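Local coordinates for protein transcriptional regulator, HTH_3 family (Vibrio cholerae, PDB 1Y9Q) that probably regulates transcription by binding DNA through a helix-turn-helix domain, while its cupin domain holds a zinc ion and a bound D-methionine, at residues Thr52-Trp57 with His115-Ser120; Ala69-Asp74 with Ser79-Phe84. All coordinates share one frame; numbering follows the deposited sequence.

Interaction 1 (Thr52-Trp57 with His115-Ser120); sequences TIATLW and HQQMSS. With MED (D-methionine), chain C.
Q117 reaches the start of helix 53-63 because CG stands anti to the backbone N (chi1 -176°) and the chain then bends at chi2 (69°), bringing the amide beside A54; Q117 NE2 lies 3.8 Å from A54 CB. The same methyl packs against the backbone O of M118. H115 fixes the amide's rotation: its NE2 gives a nearly straight hydrogen bond of 2.8 Å to Q117 OE1, in the carbonyl plane and in the plane of the imidazole. With OE1 so engaged, Q117 NE2 donates to a water that also accepts from A54 N, an amide in the first turn of the helix. A second water takes the N-H of S120 and donates to A54 O, so the direct apolar touch lies within a water-bridged seam. The helix belongs to the helix-turn-helix region and the strand to the cupin; D-methionine lies beside this seam, touching W57 and I53 from the helix and S119 from the strand. S119 OG donates to its carboxylate O at 2.7 Å. The ligand CA lies 3.3 Å above one face of the W57 indole, offset toward the rim, while W57 NE1 comes 3.3 Å from the ligand SD. H122, E128, H162 and Y164 bind zinc in the same pocket.

Interaction 2 (Ala69-Asp74 with Ser79-Phe84); sequences AFFAND and SSERSF
F71 meets both E81 and F84 through the outer end of its ring. Its CZ comes 4.3 Å from F84 CE2, which lies at the edge of the F71 ring, near its plane; F71 CE1 approaches E81 CG at the same distance, so the aliphatic part of the glutamate does the touching. The far end of E81 lies over the ring of F84, three residues on: CG extends away from the backbone N (chi1 -172°), and a kink at the next bond (chi2 58°) carries OE2 to 4.0 Å above the centre of one face of F84. A carboxylate oxygen over an aromatic face is probably not attractive in itself; the closest approaches between the segments are carbon to carbon. No hydrogen bond joins the two segments. The backbone around these side chains is sharply folded, with E81 at the centre of an inverse gamma turn and F71 opening a type I beta turn closed by D74 N to F71 O at 2.9 Å. Together they flank helix 76-80 on the way from helix 53-63 to strand 90-99, an outermost strand of the five-stranded antiparallel sheet. Further out, F8 of helix 5-22 packs on E81 and sets its ring steeply against that of F84, whose other neighbours include I53 and L56 of helix 53-63. R82 pairs through its backbone with I92, and S83 OG bonds to K91 NZ, tying the segment 79-84 to that strand.

Overall arrangement
Helix 53-63 relates the two contacts: its start faces strand 116-119 in interaction 1, while I53 and L56 pack on F84 of interaction 2, and L56 O also meets the F70 ring. Interaction 2 is nested within the chain loop that interaction 1 closes, their centres about 16 Å apart. Interaction 1 is partly buried and joins the helix-turn-helix and cupin regions with waters, an oriented amide and a ligand, close to the second subunit, whose M118 packs on its counterpart. Interaction 2 is buried and built from aromatic and aliphatic carbon, lies away from the zinc, and has no other chain of the assembly against it.

Interaction 1 (Thr52-Trp57 with His115-Ser120)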
# COMPACT_ATOMS: atom_id res chain seq x y z
N THR A 52 -5.13 13.57 2.66
CA THR A 52 -5.68 12.47 3.43
C THR A 52 -4.70 12.20 4.57
O THR A 52 -3.57 12.70 4.56
CB THR A 52 -5.78 11.20 2.58
OG1 THR A 52 -4.48 10.85 2.09
CG2 THR A 52 -6.71 11.43 1.39
N ILE A 53 -5.14 11.41 5.54
CA ILE A 53 -4.29 11.07 6.66
C ILE A 53 -3.07 10.33 6.12
O ILE A 53 -1.95 10.51 6.61
CB ILE A 53 -5.04 10.16 7.66
CG1 ILE A 53 -6.16 10.95 8.34
CG2 ILE A 53 -4.05 9.59 8.70
CD1 ILE A 53 -6.98 10.16 9.35
N ALA A 54 -3.27 9.51 5.10
CA ALA A 54 -2.17 8.75 4.53
C ALA A 54 -1.14 9.65 3.87
O ALA A 54 0.07 9.40 3.95
CB ALA A 54 -2.70 7.73 3.52
N THR A 55 -1.60 10.72 3.22
CA THR A 55 -0.68 11.64 2.57
C THR A 55 0.11 12.41 3.62
O THR A 55 1.31 12.65 3.46
CB THR A 55 -1.45 12.62 1.65
OG1 THR A 55 -2.04 11.89 0.57
CG2 THR A 55 -0.50 13.67 1.08
N LEU A 56 -0.57 12.79 4.71
CA LEU A 56 0.08 13.51 5.80
C LEU A 56 1.24 12.69 6.36
O LEU A 56 2.32 13.22 6.59
CB LEU A 56 -0.91 13.78 6.94
CG LEU A 56 -1.70 15.09 6.92
CD1 LEU A 56 -2.47 15.20 5.64
CD2 LEU A 56 -2.62 15.15 8.12
N TRP A 57 1.01 11.40 6.59
CA TRP A 57 2.07 10.54 7.11
C TRP A 57 3.20 10.43 6.10
O TRP A 57 4.38 10.39 6.46
CB TRP A 57 1.54 9.15 7.45
CG TRP A 57 0.90 9.07 8.80
CD1 TRP A 57 -0.43 9.21 9.09
CD2 TRP A 57 1.56 8.89 10.05
NE1 TRP A 57 -0.63 9.13 10.44
CE2 TRP A 57 0.58 8.93 11.06
CE3 TRP A 57 2.90 8.69 10.42
CZ2 TRP A 57 0.88 8.79 12.42
CZ3 TRP A 57 3.20 8.54 11.77
CH2 TRP A 57 2.20 8.59 12.75
N HIS A 115 -13.84 -0.03 7.23
CA HIS A 115 -12.86 0.73 6.47
C HIS A 115 -11.49 0.06 6.48
O HIS A 115 -11.10 -0.56 7.47
CB HIS A 115 -12.73 2.14 7.04
CG HIS A 115 -11.67 2.97 6.38
ND1 HIS A 115 -11.79 3.45 5.10
CD2 HIS A 115 -10.45 3.36 6.82
CE1 HIS A 115 -10.69 4.12 4.77
NE2 HIS A 115 -9.86 4.07 5.80
N GLN A 116 -10.77 0.19 5.37
CA GLN A 116 -9.43 -0.36 5.25
C GLN A 116 -8.49 0.81 4.98
O GLN A 116 -8.73 1.60 4.07
CB GLN A 116 -9.34 -1.38 4.12
CG GLN A 116 -8.00 -2.10 4.07
CD GLN A 116 -7.96 -3.22 3.06
OE1 GLN A 116 -8.86 -4.06 3.00
NE2 GLN A 116 -6.90 -3.24 2.25
N GLN A 117 -7.44 0.91 5.78
CA GLN A 117 -6.48 2.00 5.66
C GLN A 117 -5.08 1.50 5.32
O GLN A 117 -4.42 0.87 6.15
CB GLN A 117 -6.43 2.76 6.99
CG GLN A 117 -5.55 3.98 7.04
CD GLN A 117 -6.08 5.11 6.20
OE1 GLN A 117 -7.28 5.22 5.96
NE2 GLN A 117 -5.18 5.97 5.75
N MSE A 118 -4.63 1.74 4.09
CA MSE A 118 -3.27 1.34 3.70
C MSE A 118 -2.36 2.55 3.89
O MSE A 118 -2.77 3.68 3.64
CB MSE A 118 -3.23 0.88 2.24
CG MSE A 118 -4.09 -0.34 1.96
SE MSE A 118 -3.75 -1.79 3.19
CE MSE A 118 -1.94 -2.19 2.64
N SER A 119 -1.13 2.30 4.32
CA SER A 119 -0.17 3.37 4.56
C SER A 119 1.15 3.16 3.83
O SER A 119 1.53 2.03 3.54
CB SER A 119 0.15 3.47 6.05
OG SER A 119 -0.99 3.78 6.81
N SER A 120 1.83 4.27 3.53
CA SER A 120 3.13 4.21 2.88
C SER A 120 4.10 3.99 4.03
O SER A 120 3.75 4.17 5.19
CB SER A 120 3.46 5.55 2.20
OG SER A 120 2.57 5.84 1.15
N MED C . 0.39 5.06 11.90
CA MED C . -0.78 5.78 11.31
C MED C . -0.96 5.40 9.83
O MED C . -0.22 4.60 9.25
CB MED C . -2.04 5.46 12.14
CG MED C . -3.37 6.08 11.77
SD MED C . -3.20 7.86 12.11
CE MED C . -2.98 7.90 13.83
OXT MED C . -1.88 5.91 9.19
O HOH W 1 -5.89 8.10 4.32
O HOH W 2 1.03 6.87 4.57

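Interaction 2 (Ala69-Asp74 with Ser79-Phe84)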
# COMPACT_ATOMS: atom_id res chain seq x y z
N ALA A 69 3.64 17.15 14.52
CA ALA A 69 4.29 18.37 14.03
C ALA A 69 3.39 19.22 13.14
O ALA A 69 3.58 20.44 13.04
CB ALA A 69 5.57 18.01 13.28
N PHE A 70 2.41 18.59 12.51
CA PHE A 70 1.49 19.31 11.63
C PHE A 70 0.57 20.26 12.40
O PHE A 70 -0.14 21.07 11.79
CB PHE A 70 0.65 18.34 10.81
CG PHE A 70 1.35 17.82 9.59
CD1 PHE A 70 1.63 16.47 9.45
CD2 PHE A 70 1.73 18.70 8.57
CE1 PHE A 70 2.29 15.98 8.32
CE2 PHE A 70 2.38 18.23 7.43
CZ PHE A 70 2.67 16.87 7.31
N PHE A 71 0.59 20.17 13.72
CA PHE A 71 -0.26 21.01 14.57
C PHE A 71 0.53 21.78 15.63
O PHE A 71 -0.05 22.39 16.53
CB PHE A 71 -1.32 20.12 15.23
CG PHE A 71 -2.10 19.30 14.25
CD1 PHE A 71 -3.29 19.78 13.72
CD2 PHE A 71 -1.62 18.06 13.82
CE1 PHE A 71 -4.00 19.04 12.76
CE2 PHE A 71 -2.31 17.31 12.87
CZ PHE A 71 -3.51 17.80 12.34
N ALA A 72 1.85 21.76 15.52
CA ALA A 72 2.73 22.42 16.47
C ALA A 72 2.50 23.91 16.69
O ALA A 72 2.88 24.45 17.72
CB ALA A 72 4.18 22.18 16.07
N ASN A 73 1.88 24.57 15.72
CA ASN A 73 1.60 26.01 15.82
C ASN A 73 0.42 26.27 16.74
O ASN A 73 0.26 27.38 17.27
CB ASN A 73 1.29 26.56 14.43
CG ASN A 73 0.06 25.93 13.83
OD1 ASN A 73 -1.03 26.49 13.89
ND2 ASN A 73 0.23 24.75 13.25
N ASP A 74 -0.41 25.25 16.92
CA ASP A 74 -1.59 25.35 17.77
C ASP A 74 -1.85 23.96 18.35
O ASP A 74 -2.82 23.28 18.00
CB ASP A 74 -2.80 25.80 16.94
CG ASP A 74 -3.97 26.23 17.79
OD1 ASP A 74 -3.96 25.98 19.02
OD2 ASP A 74 -4.92 26.82 17.23
N SER A 79 -5.76 17.70 20.12
CA SER A 79 -6.66 17.00 21.04
C SER A 79 -8.14 17.09 20.64
O SER A 79 -8.97 16.35 21.17
CB SER A 79 -6.49 17.55 22.46
OG SER A 79 -6.97 18.88 22.56
N SER A 80 -8.46 17.98 19.71
CA SER A 80 -9.84 18.14 19.26
C SER A 80 -10.05 17.64 17.83
O SER A 80 -11.18 17.39 17.41
CB SER A 80 -10.26 19.61 19.35
OG SER A 80 -10.30 20.05 20.70
N GLU A 81 -8.96 17.49 17.09
CA GLU A 81 -9.03 17.02 15.71
C GLU A 81 -9.29 15.51 15.67
O GLU A 81 -8.36 14.71 15.63
CB GLU A 81 -7.71 17.35 14.99
CG GLU A 81 -7.70 17.08 13.50
CD GLU A 81 -8.78 17.85 12.75
OE1 GLU A 81 -9.31 18.84 13.30
OE2 GLU A 81 -9.10 17.47 11.60
N ARG A 82 -10.57 15.14 15.68
CA ARG A 82 -10.97 13.74 15.65
C ARG A 82 -11.34 13.27 14.25
O ARG A 82 -10.96 12.17 13.83
CB ARG A 82 -12.17 13.51 16.57
CG ARG A 82 -12.63 14.74 17.34
CD ARG A 82 -14.14 14.74 17.53
NE ARG A 82 -14.85 14.81 16.25
CZ ARG A 82 -16.17 14.80 16.12
NH1 ARG A 82 -16.95 14.71 17.19
NH2 ARG A 82 -16.72 14.86 14.91
N SER A 83 -12.08 14.10 13.53
CA SER A 83 -12.52 13.74 12.18
C SER A 83 -11.85 14.54 11.07
O SER A 83 -12.07 15.74 10.94
CB SER A 83 -14.04 13.91 12.07
OG SER A 83 -14.71 13.14 13.05
N PHE A 84 -11.03 13.87 10.27
CA PHE A 84 -10.35 14.51 9.14
C PHE A 84 -11.31 14.45 7.95
O PHE A 84 -11.89 13.41 7.65
CB PHE A 84 -9.05 13.78 8.82
CG PHE A 84 -7.98 13.95 9.88
CD1 PHE A 84 -8.22 13.58 11.20
CD2 PHE A 84 -6.74 14.49 9.55
CE1 PHE A 84 -7.24 13.74 12.18
CE2 PHE A 84 -5.75 14.66 10.52
CZ PHE A 84 -6.01 14.29 11.84